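Local coordinates for aldehyde dehydrogenase family protein (Pseudomonas syringae pv. tomato, PDB 6X9L) that probably oxidises long-chain aliphatic aldehydes such as octanal, using NAD+ as the electron acceptor, at residues T415-G420 and K460-G465; A440-L445 and P452-G457; I231-S236 and V254-G259. The protein carries 1 engineered substitution. All blocks are in the same frame, centred on the assembly; numbering follows the deposited sequence.

Interaction 1: T415-G420 and K460-G465; sequences TVYGLG and KRSGNG
Gly-418 and Ser-462 join loop 415-420 to segment 460-465 at the seam between the two large sheets of the aldehyde dehydrogenase fold. The loop leads into strand 422-424 of the seven-stranded sheet, and the other segment carries strand 463-464, which is added antiparallel to strand 253-257 of the nucleotide-binding sheet.

Three hydrogen bonds cross the gap. The straightest is Gly-418 N to Ser-462 OG, 2.8 Å long with an angle of 174° at the hydrogen. The hydroxyl is also bonded to Gly-259 O, so it ties both segments to the loop that follows strand 253-257. Leu-419 N lies near this oxygen too, but its angle is too poor for a bond. A backbone bond of 3.1 Å joins Arg-461 N to Val-416 O, with the donor in the carbonyl plane. The third is weak: Lys-460, its chain bent at chi2 and chi3, brings NZ to Thr-415 O at 2.9 Å, and Asn-413 O is a second weak partner of the ammonium group. Within loop 415-420, Tyr-417 N bonds to Thr-415 OG1 in an ST turn just before Gly-418.

Apolar packing centres on Val-416, which lies across the extended Arg-461 at an angle. Its CG2 stands over the middle of one face of the guanidinium, while CG1 lies 3.6 Å from Arg-461 CD. Thr-250 of the second subunit also packs on this arginine. Leu-419 CB lies 3.5 Å from Ser-462 OG, and the end of the leucine reaches NAD and the engineered Ala-291 in the ligand pocket.

The Tyr-417 ring turns its edge to Ser-462 OG and to Arg-461 O, the latter 3.9 Å from CD1.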
loop_
_atom_site.group_PDB
_atom_site.type_symbol
_atom_site.label_atom_id
_atom_site.label_comp_id
_atom_site.label_asym_id
_atom_site.label_seq_id
_atom_site.Cartn_x
_atom_site.Cartn_y
_atom_site.Cartn_z
ATOM N N THR A 415 -6.876 -13.897 -16.310
ATOM C CA THR A 415 -5.559 -13.294 -16.402
ATOM C C THR A 415 -5.087 -12.893 -15.021
ATOM O O THR A 415 -5.870 -12.438 -14.180
ATOM C CB THR A 415 -5.564 -12.066 -17.338
ATOM O OG1 THR A 415 -4.251 -11.475 -17.385
ATOM C CG2 THR A 415 -6.604 -11.039 -16.899
ATOM N N VAL A 416 -3.787 -13.066 -14.817
ATOM C CA VAL A 416 -3.110 -12.660 -13.607
ATOM C C VAL A 416 -3.057 -11.141 -13.463
ATOM O O VAL A 416 -2.789 -10.638 -12.365
ATOM C CB VAL A 416 -1.716 -13.323 -13.658
ATOM C CG1 VAL A 416 -0.632 -12.293 -13.752
ATOM C CG2 VAL A 416 -1.527 -14.299 -12.508
ATOM N N TYR A 417 -3.334 -10.395 -14.534
ATOM C CA TYR A 417 -3.255 -8.936 -14.586
ATOM C C TYR A 417 -4.644 -8.294 -14.430
ATOM O O TYR A 417 -5.676 -8.976 -14.382
ATOM C CB TYR A 417 -2.607 -8.484 -15.909
ATOM C CG TYR A 417 -1.176 -8.972 -16.138
ATOM C CD1 TYR A 417 -0.136 -8.534 -15.321
ATOM C CD2 TYR A 417 -0.860 -9.846 -17.183
ATOM C CE1 TYR A 417 1.169 -8.954 -15.522
ATOM C CE2 TYR A 417 0.449 -10.277 -17.390
ATOM C CZ TYR A 417 1.460 -9.821 -16.553
ATOM O OH TYR A 417 2.764 -10.237 -16.723
ATOM N N GLY A 418 -4.658 -6.954 -14.365
ATOM C CA GLY A 418 -5.868 -6.138 -14.285
ATOM C C GLY A 418 -5.606 -4.638 -14.318
ATOM O O GLY A 418 -6.078 -3.890 -13.456
ATOM N N LEU A 419 -4.844 -4.184 -15.316
ATOM C CA LEU A 419 -4.453 -2.784 -15.389
ATOM C C LEU A 419 -5.523 -1.945 -16.085
ATOM O O LEU A 419 -5.895 -0.866 -15.596
ATOM C CB LEU A 419 -3.105 -2.647 -16.098
ATOM C CG LEU A 419 -2.644 -1.203 -16.261
ATOM C CD1 LEU A 419 -2.124 -0.656 -14.939
ATOM C CD2 LEU A 419 -1.595 -1.107 -17.345
ATOM N N GLY A 420 -6.023 -2.426 -17.222
ATOM C CA GLY A 420 -7.060 -1.760 -17.973
ATOM C C GLY A 420 -7.915 -2.747 -18.745
ATOM O O GLY A 420 -7.747 -3.961 -18.620
ATOM N N LYS A 460 -5.129 -6.970 -8.907
ATOM C CA LYS A 460 -4.357 -8.203 -8.974
ATOM C C LYS A 460 -2.877 -7.888 -9.202
ATOM O O LYS A 460 -2.288 -7.090 -8.460
ATOM C CB LYS A 460 -4.948 -9.112 -10.055
ATOM C CG LYS A 460 -6.324 -9.648 -9.674
ATOM C CD LYS A 460 -7.297 -9.792 -10.842
ATOM C CE LYS A 460 -6.904 -10.929 -11.767
ATOM N NZ LYS A 460 -8.069 -11.410 -12.598
ATOM N N ARG A 461 -2.268 -8.470 -10.230
ATOM C CA ARG A 461 -0.828 -8.377 -10.405
ATOM C C ARG A 461 -0.379 -7.236 -11.311
ATOM O O ARG A 461 0.781 -7.229 -11.725
ATOM C CB ARG A 461 -0.293 -9.696 -10.947
ATOM C CG ARG A 461 -0.414 -10.799 -9.951
ATOM C CD ARG A 461 0.438 -11.939 -10.337
ATOM N NE ARG A 461 -0.085 -13.174 -9.771
ATOM C CZ ARG A 461 0.453 -14.362 -10.007
ATOM N NH1 ARG A 461 1.523 -14.445 -10.785
ATOM N NH2 ARG A 461 -0.071 -15.451 -9.467
ATOM N N SER A 462 -1.247 -6.275 -11.617
ATOM C CA SER A 462 -0.848 -5.097 -12.374
ATOM C C SER A 462 -0.324 -3.959 -11.487
ATOM O O SER A 462 0.150 -2.939 -12.018
ATOM C CB SER A 462 -2.022 -4.614 -13.233
ATOM O OG SER A 462 -2.288 -5.533 -14.278
ATOM N N GLY A 463 -0.396 -4.101 -10.165
ATOM C CA GLY A 463 0.331 -3.211 -9.279
ATOM C C GLY A 463 -0.353 -3.049 -7.925
ATOM O O GLY A 463 -1.143 -3.892 -7.491
ATOM N N ASN A 464 0.003 -1.936 -7.284
ATOM C CA ASN A 464 -0.509 -1.518 -5.983
ATOM C C ASN A 464 -0.461 0.007 -5.961
ATOM O O ASN A 464 0.588 0.601 -6.256
ATOM C CB ASN A 464 0.333 -2.096 -4.826
ATOM C CG ASN A 464 -0.020 -3.534 -4.476
ATOM O OD1 ASN A 464 -1.183 -3.879 -4.287
ATOM N ND2 ASN A 464 1.001 -4.380 -4.360
ATOM N N GLY A 465 -1.578 0.632 -5.605
ATOM C CA GLY A 465 -1.704 2.076 -5.626
ATOM C C GLY A 465 -2.326 2.595 -6.919
ATOM O O GLY A 465 -2.602 1.855 -7.866
#

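Interaction 2: A440-L445 and P452-G457; sequences AGQVHL and PMAPFG. With NAD (nicotinamide-adenine-dinucleotide), chain D.
Gln-442 crosses to segment 452-457 and ends against Pro-455 and Phe-456. From CB, which points toward that segment, CG leaves on the side opposite the carbonyl carbon (chi1 -78°) and comes 3.4 Å from Pro-455 O. The chain then runs on extended, taking CD past the same oxygen at 3.5 Å. At the tip the two amide atoms part. NE2 donates to Pro-455 O at 2.9 Å, approaching from above the carbonyl plane, 55° out of it, and also touches Ala-454 CB at 3.4 Å. OE1 lies near the plane of the Phe-456 ring, at its edge, 3.8 Å from CD2, and accepts a hydrogen bond from His-444 NE2. Bonds at both ends limit rotation of the amide, whose plane stands 85° from that of the ring.

Phe-456 belongs to the octanal and NAD pockets; the NAD carboxamide lies at its ring edge, modelled too close for its exact position to carry weight. Where the backbones come closest, Gly-441 CA makes a CH...O contact with Gly-457 O at 3.3 Å.

Gln-442 opens strand 442-445, outermost of this chain's strands in the seven-stranded sheet and next to strand 422-424, with helix 428-435 packed on Val-443 and Leu-445. Across its other side the ladder continues in parallel with a strand of the second subunit, while helix 117-129 receives Pro-452 at the far end of the loop.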
loop_
_atom_site.group_PDB
_atom_site.type_symbol
_atom_site.label_atom_id
_atom_site.label_comp_id
_atom_site.label_asym_id
_atom_site.label_seq_id
_atom_site.Cartn_x
_atom_site.Cartn_y
_atom_site.Cartn_z
ATOM N N ALA A 440 -10.362 -4.714 -13.238
ATOM C CA ALA A 440 -9.335 -3.887 -13.845
ATOM C C ALA A 440 -9.509 -2.458 -13.345
ATOM O O ALA A 440 -10.627 -2.010 -13.090
ATOM C CB ALA A 440 -9.407 -3.942 -15.374
ATOM N N GLY A 441 -8.389 -1.749 -13.207
ATOM C CA GLY A 441 -8.447 -0.429 -12.611
ATOM C C GLY A 441 -9.146 0.587 -13.487
ATOM O O GLY A 441 -9.746 1.544 -12.980
ATOM N N GLN A 442 -9.087 0.404 -14.805
ATOM C CA GLN A 442 -9.855 1.238 -15.711
ATOM C C GLN A 442 -10.563 0.378 -16.748
ATOM O O GLN A 442 -10.001 -0.601 -17.249
ATOM C CB GLN A 442 -8.969 2.277 -16.387
ATOM C CG GLN A 442 -8.652 3.446 -15.499
ATOM C CD GLN A 442 -8.004 4.572 -16.277
ATOM O OE1 GLN A 442 -7.696 4.410 -17.443
ATOM N NE2 GLN A 442 -7.806 5.721 -15.633
ATOM N N VAL A 443 -11.806 0.746 -17.051
ATOM C CA VAL A 443 -12.546 0.188 -18.175
ATOM C C VAL A 443 -13.017 1.349 -19.035
ATOM O O VAL A 443 -13.579 2.320 -18.513
ATOM C CB VAL A 443 -13.743 -0.667 -17.723
ATOM C CG1 VAL A 443 -14.272 -1.482 -18.890
ATOM C CG2 VAL A 443 -13.377 -1.555 -16.507
ATOM N N HIS A 444 -12.783 1.247 -20.344
ATOM C CA HIS A 444 -13.048 2.311 -21.307
ATOM C C HIS A 444 -14.152 1.889 -22.265
ATOM O O HIS A 444 -14.037 0.859 -22.939
ATOM C CB HIS A 444 -11.790 2.659 -22.105
ATOM C CG HIS A 444 -10.672 3.202 -21.273
ATOM N ND1 HIS A 444 -10.182 4.482 -21.423
ATOM C CD2 HIS A 444 -9.933 2.631 -20.291
ATOM C CE1 HIS A 444 -9.197 4.677 -20.565
ATOM N NE2 HIS A 444 -9.033 3.573 -19.861
ATOM N N LEU A 445 -15.186 2.720 -22.369
ATOM C CA LEU A 445 -16.383 2.406 -23.136
ATOM C C LEU A 445 -16.368 3.138 -24.471
ATOM O O LEU A 445 -16.294 4.375 -24.505
ATOM C CB LEU A 445 -17.620 2.801 -22.346
ATOM C CG LEU A 445 -17.648 2.266 -20.928
ATOM C CD1 LEU A 445 -18.940 2.698 -20.280
ATOM C CD2 LEU A 445 -17.538 0.748 -20.946
ATOM N N PRO A 452 -7.216 12.844 -17.555
ATOM C CA PRO A 452 -6.102 12.992 -16.606
ATOM C C PRO A 452 -6.512 12.979 -15.141
ATOM O O PRO A 452 -5.624 12.987 -14.281
ATOM C CB PRO A 452 -5.493 14.345 -16.991
ATOM C CG PRO A 452 -6.602 15.093 -17.667
ATOM C CD PRO A 452 -7.393 14.042 -18.398
ATOM N N MET A 453 -7.806 12.967 -14.818
ATOM C CA MET A 453 -8.232 12.902 -13.427
ATOM C C MET A 453 -8.605 11.500 -12.985
ATOM O O MET A 453 -8.782 11.276 -11.783
ATOM C CB MET A 453 -9.434 13.822 -13.189
ATOM C CG MET A 453 -9.193 15.295 -13.474
ATOM S SD MET A 453 -8.020 16.041 -12.332
ATOM C CE MET A 453 -8.136 14.979 -10.893
ATOM N N ALA A 454 -8.746 10.560 -13.919
ATOM C CA ALA A 454 -9.189 9.217 -13.560
ATOM C C ALA A 454 -8.053 8.468 -12.882
ATOM O O ALA A 454 -6.909 8.522 -13.360
ATOM C CB ALA A 454 -9.660 8.446 -14.790
ATOM N N PRO A 455 -8.319 7.778 -11.771
ATOM C CA PRO A 455 -7.277 6.959 -11.149
ATOM C C PRO A 455 -6.823 5.864 -12.109
ATOM O O PRO A 455 -7.634 5.248 -12.813
ATOM C CB PRO A 455 -7.963 6.374 -9.906
ATOM C CG PRO A 455 -9.296 7.023 -9.806
ATOM C CD PRO A 455 -9.630 7.635 -11.111
ATOM N N PHE A 456 -5.511 5.641 -12.144
ATOM C CA PHE A 456 -4.889 4.684 -13.047
ATOM C C PHE A 456 -4.040 3.732 -12.217
ATOM O O PHE A 456 -3.198 4.172 -11.431
ATOM C CB PHE A 456 -4.056 5.415 -14.112
ATOM C CG PHE A 456 -3.414 4.515 -15.142
ATOM C CD1 PHE A 456 -2.199 3.899 -14.890
ATOM C CD2 PHE A 456 -4.010 4.315 -16.381
ATOM C CE1 PHE A 456 -1.588 3.081 -15.846
ATOM C CE2 PHE A 456 -3.402 3.506 -17.340
ATOM C CZ PHE A 456 -2.188 2.886 -17.068
ATOM N N GLY A 457 -4.294 2.436 -12.351
ATOM C CA GLY A 457 -3.554 1.434 -11.606
ATOM C C GLY A 457 -4.156 0.063 -11.803
ATOM O O GLY A 457 -5.197 -0.102 -12.448
HETATM P PA NAD D . 11.659 -2.877 -16.217
HETATM O O1A NAD D . 10.813 -3.532 -15.184
HETATM O O2A NAD D . 12.646 -3.787 -16.838
HETATM O O5B NAD D . 12.399 -1.567 -15.621
HETATM C C5B NAD D . 11.661 -0.505 -15.044
HETATM C C4B NAD D . 12.583 0.374 -14.186
HETATM O O4B NAD D . 13.108 -0.407 -13.132
HETATM C C3B NAD D . 13.797 0.895 -14.942
HETATM O O3B NAD D . 14.085 2.202 -14.464
HETATM C C2B NAD D . 14.917 -0.053 -14.548
HETATM O O2B NAD D . 16.192 0.552 -14.573
HETATM C C1B NAD D . 14.529 -0.341 -13.126
HETATM N N9A NAD D . 14.973 -1.640 -12.635
HETATM C C8A NAD D . 15.210 -2.800 -13.342
HETATM N N7A NAD D . 15.537 -3.757 -12.440
HETATM C C5A NAD D . 15.508 -3.221 -11.197
HETATM C C6A NAD D . 15.752 -3.743 -9.937
HETATM N N6A NAD D . 15.936 -5.054 -9.783
HETATM N N1A NAD D . 15.617 -2.923 -8.837
HETATM C C2A NAD D . 15.250 -1.605 -8.978
HETATM N N3A NAD D . 15.007 -1.085 -10.232
HETATM C C4A NAD D . 15.144 -1.891 -11.311
HETATM O O3 NAD D . 10.673 -2.145 -17.260
HETATM P PN NAD D . 10.437 -2.461 -18.819
HETATM O O1N NAD D . 9.886 -3.829 -18.968
HETATM O O2N NAD D . 11.630 -2.069 -19.589
HETATM O O5D NAD D . 9.249 -1.348 -18.959
HETATM C C5D NAD D . 8.037 -1.706 -19.576
HETATM C C4D NAD D . 7.106 -2.307 -18.520
HETATM O O4D NAD D . 6.569 -1.275 -17.712
HETATM C C3D NAD D . 5.930 -3.006 -19.175
HETATM O O3D NAD D . 5.573 -4.121 -18.397
HETATM C C2D NAD D . 4.834 -1.981 -19.037
HETATM O O2D NAD D . 3.546 -2.557 -19.070
HETATM C C1D NAD D . 5.160 -1.374 -17.676
HETATM N N1N NAD D . 4.447 -0.096 -17.571
HETATM C C2N NAD D . 3.431 0.034 -16.664
HETATM C C3N NAD D . 2.712 1.219 -16.588
HETATM C C7N NAD D . 1.580 1.404 -15.626
HETATM O O7N NAD D . 1.139 2.721 -15.417
HETATM N N7N NAD D . 1.005 0.368 -15.007
HETATM C C4N NAD D . 3.024 2.272 -17.440
HETATM C C5N NAD D . 4.050 2.124 -18.363
HETATM C C6N NAD D . 4.752 0.926 -18.429
#

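Interaction 3: I231-S236 and V254-G259. With NAD (nicotinamide-adenine-dinucleotide), chain D.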
loop_
_atom_site.group_PDB
_atom_site.type_symbol
_atom_site.label_atom_id
_atom_site.label_comp_id
_atom_site.label_asym_id
_atom_site.label_seq_id
_atom_site.Cartn_x
_atom_site.Cartn_y
_atom_site.Cartn_z
ATOM N N ILE A 231 8.834 4.410 -2.013
ATOM C CA ILE A 231 9.357 4.130 -3.343
ATOM C C ILE A 231 8.182 3.815 -4.270
ATOM O O ILE A 231 7.248 3.093 -3.899
ATOM C CB ILE A 231 10.398 2.976 -3.352
ATOM C CG1 ILE A 231 11.010 2.832 -4.752
ATOM C CG2 ILE A 231 9.771 1.640 -2.945
ATOM C CD1 ILE A 231 12.384 2.183 -4.768
ATOM N N SER A 232 8.221 4.396 -5.464
ATOM C CA SER A 232 7.212 4.192 -6.490
ATOM C C SER A 232 7.916 3.738 -7.762
ATOM O O SER A 232 8.870 4.383 -8.216
ATOM C CB SER A 232 6.404 5.475 -6.750
ATOM O OG SER A 232 5.406 5.242 -7.728
ATOM N N ILE A 233 7.464 2.626 -8.324
ATOM C CA ILE A 233 8.091 2.061 -9.506
ATOM C C ILE A 233 7.022 1.745 -10.540
ATOM O O ILE A 233 5.999 1.123 -10.225
ATOM C CB ILE A 233 8.910 0.790 -9.204
ATOM C CG1 ILE A 233 9.456 0.233 -10.524
ATOM C CG2 ILE A 233 8.061 -0.248 -8.446
ATOM C CD1 ILE A 233 10.601 -0.749 -10.389
ATOM N N THR A 234 7.280 2.181 -11.772
ATOM C CA THR A 234 6.568 1.782 -12.975
ATOM C C THR A 234 7.523 0.957 -13.835
ATOM O O THR A 234 8.512 1.489 -14.354
ATOM C CB THR A 234 6.079 3.017 -13.712
ATOM O OG1 THR A 234 5.134 3.699 -12.872
ATOM C CG2 THR A 234 5.456 2.640 -15.047
ATOM N N GLY A 235 7.238 -0.333 -13.971
ATOM C CA GLY A 235 8.136 -1.221 -14.692
ATOM C C GLY A 235 7.588 -2.635 -14.780
ATOM O O GLY A 235 6.375 -2.863 -14.688
ATOM N N SER A 236 8.503 -3.586 -14.962
ATOM C CA SER A 236 8.114 -4.972 -15.129
ATOM C C SER A 236 7.740 -5.584 -13.791
ATOM O O SER A 236 8.193 -5.148 -12.735
ATOM C CB SER A 236 9.252 -5.781 -15.753
ATOM O OG SER A 236 10.346 -5.922 -14.864
ATOM N N VAL A 254 5.170 1.331 -0.726
ATOM C CA VAL A 254 5.562 0.762 -2.006
ATOM C C VAL A 254 4.421 1.003 -2.985
ATOM O O VAL A 254 3.290 0.548 -2.759
ATOM C CB VAL A 254 5.883 -0.741 -1.882
ATOM C CG1 VAL A 254 6.055 -1.388 -3.271
ATOM C CG2 VAL A 254 7.125 -0.962 -0.987
ATOM N N THR A 255 4.711 1.720 -4.062
ATOM C CA THR A 255 3.751 1.959 -5.124
ATOM C C THR A 255 4.265 1.319 -6.408
ATOM O O THR A 255 5.421 1.534 -6.788
ATOM C CB THR A 255 3.521 3.460 -5.308
ATOM O OG1 THR A 255 2.636 3.910 -4.276
ATOM C CG2 THR A 255 2.899 3.747 -6.650
ATOM N N GLN A 256 3.415 0.528 -7.068
ATOM C CA GLN A 256 3.826 -0.274 -8.222
ATOM C C GLN A 256 2.796 -0.208 -9.340
ATOM O O GLN A 256 1.602 -0.418 -9.114
ATOM C CB GLN A 256 4.051 -1.742 -7.839
ATOM C CG GLN A 256 5.019 -1.943 -6.690
ATOM C CD GLN A 256 4.819 -3.280 -6.024
ATOM O OE1 GLN A 256 3.823 -3.488 -5.320
ATOM N NE2 GLN A 256 5.758 -4.202 -6.246
ATOM N N GLU A 257 3.275 0.080 -10.539
ATOM C CA GLU A 257 2.505 0.066 -11.770
ATOM C C GLU A 257 3.226 -0.920 -12.675
ATOM O O GLU A 257 4.321 -0.617 -13.173
ATOM C CB GLU A 257 2.448 1.450 -12.403
ATOM C CG GLU A 257 1.864 2.536 -11.533
ATOM C CD GLU A 257 0.378 2.708 -11.776
ATOM O OE1 GLU A 257 -0.134 2.005 -12.674
ATOM O OE2 GLU A 257 -0.269 3.526 -11.074
ATOM N N LEU A 258 2.628 -2.104 -12.874
ATOM C CA LEU A 258 3.336 -3.177 -13.569
ATOM C C LEU A 258 2.643 -3.631 -14.855
ATOM O O LEU A 258 2.002 -2.829 -15.549
ATOM C CB LEU A 258 3.514 -4.352 -12.613
ATOM C CG LEU A 258 3.920 -3.945 -11.193
ATOM C CD1 LEU A 258 4.090 -5.177 -10.354
ATOM C CD2 LEU A 258 5.200 -3.090 -11.170
ATOM N N GLY A 259 2.750 -4.924 -15.173
ATOM C CA GLY A 259 2.307 -5.434 -16.458
ATOM C C GLY A 259 0.795 -5.464 -16.622
ATOM O O GLY A 259 0.023 -5.250 -15.684
HETATM P PA NAD D . 11.659 -2.877 -16.217
HETATM O O1A NAD D . 10.813 -3.532 -15.184
HETATM O O2A NAD D . 12.646 -3.787 -16.838
HETATM O O5B NAD D . 12.399 -1.567 -15.621
HETATM C C5B NAD D . 11.661 -0.505 -15.044
HETATM C C4B NAD D . 12.583 0.374 -14.186
HETATM O O4B NAD D . 13.108 -0.407 -13.132
HETATM C C3B NAD D . 13.797 0.895 -14.942
HETATM O O3B NAD D . 14.085 2.202 -14.464
HETATM C C2B NAD D . 14.917 -0.053 -14.548
HETATM O O2B NAD D . 16.192 0.552 -14.573
HETATM C C1B NAD D . 14.529 -0.341 -13.126
HETATM N N9A NAD D . 14.973 -1.640 -12.635
HETATM C C8A NAD D . 15.210 -2.800 -13.342
HETATM N N7A NAD D . 15.537 -3.757 -12.440
HETATM C C5A NAD D . 15.508 -3.221 -11.197
HETATM C C6A NAD D . 15.752 -3.743 -9.937
HETATM N N6A NAD D . 15.936 -5.054 -9.783
HETATM N N1A NAD D . 15.617 -2.923 -8.837
HETATM C C2A NAD D . 15.250 -1.605 -8.978
HETATM N N3A NAD D . 15.007 -1.085 -10.232
HETATM C C4A NAD D . 15.144 -1.891 -11.311
HETATM O O3 NAD D . 10.673 -2.145 -17.260
HETATM P PN NAD D . 10.437 -2.461 -18.819
HETATM O O1N NAD D . 9.886 -3.829 -18.968
HETATM O O2N NAD D . 11.630 -2.069 -19.589
HETATM O O5D NAD D . 9.249 -1.348 -18.959
HETATM C C5D NAD D . 8.037 -1.706 -19.576
HETATM C C4D NAD D . 7.106 -2.307 -18.520
HETATM O O4D NAD D . 6.569 -1.275 -17.712
HETATM C C3D NAD D . 5.930 -3.006 -19.175
HETATM O O3D NAD D . 5.573 -4.121 -18.397
HETATM C C2D NAD D . 4.834 -1.981 -19.037
HETATM O O2D NAD D . 3.546 -2.557 -19.070
HETATM C C1D NAD D . 5.160 -1.374 -17.676
HETATM N N1N NAD D . 4.447 -0.096 -17.571
HETATM C C2N NAD D . 3.431 0.034 -16.664
HETATM C C3N NAD D . 2.712 1.219 -16.588
HETATM C C7N NAD D . 1.580 1.404 -15.626
HETATM O O7N NAD D . 1.139 2.721 -15.417
HETATM N N7N NAD D . 1.005 0.368 -15.007
HETATM C C4N NAD D . 3.024 2.272 -17.440
HETATM C C5N NAD D . 4.050 2.124 -18.363
HETATM C C6N NAD D . 4.752 0.926 -18.429
#
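Ile-233 N donates to Thr-255 O over 2.8 Å, the shortest bond of a parallel ladder. The N-H...O angle of 164° is close to straight, although the donor is tilted from the carbonyl plane. Ile-233 O accepts in turn from Glu-257 N, and similar bonds join Thr-255 N to Ile-231 O and Gly-235 N to Glu-257 O. The same carbonyls also take CH...O contacts; Ile-233 O, for one, is 3.3 Å from Gln-256 CA. The two strands run at 8° to one another, their axes 4.7 Å apart.

They are the two strands of a beta-alpha-beta crossover in the Rossmann-like NAD-binding domain, connected by helix 237-247. On the helix face, Ile-231 CG2 packs against Val-254 CG2 at 4.2 Å, and Ile-233 and Gln-256 cross one another. Ser-232, Thr-255, Thr-234 and Glu-257 occupy the other face. There the hydroxyls of Ser-232 and Thr-234 both bond Lys-168 NZ, which joins residues two apart along the strand.

The C-terminal ends of the strands meet the cofactor. Having no side chain, Gly-235 lets C5B of NAD pass close by. Ser-236 caps helix 237-247 through OG to Ala-239 N; it also borders the adenylate phosphate, although the position of O1A there is doubtful. With CG2 anti to the backbone N, Thr-234 turns this methyl onto the nicotinamide ring, 3.4 Å from C4N. The Glu-257 side chain lies beside that of Thr-234, pointing the same way, and a bend at chi2 (-93°) brings OE1 within 3.1 Å of NAD N7N, a weak bond that the carboxamide's uncertain modelled position makes tentative. The same nitrogen has a second weak partner in Leu-258 O, over 3.4 Å.

Along the chain, interaction 3 comes first; the segments of interaction 2 then fall between the two of interaction 1. The centre of interaction 1 lies about 11 Å from that of interaction 3 and about 12 Å from that of interaction 2, whereas interactions 2 and 3 have centres about 16 Å apart. Strand 463-464 extends the nucleotide-binding sheet beside strand 253-257, and Ser-462 O probably accepts from Leu-258 N. Gly-418 O probably accepts from Gly-441 N, leading to the sheet whose last strand in this chain is 442-445, and which continues into the second subunit. NAD touches all three contacts. The group thus spans the junction of cofactor-binding and catalytic parts.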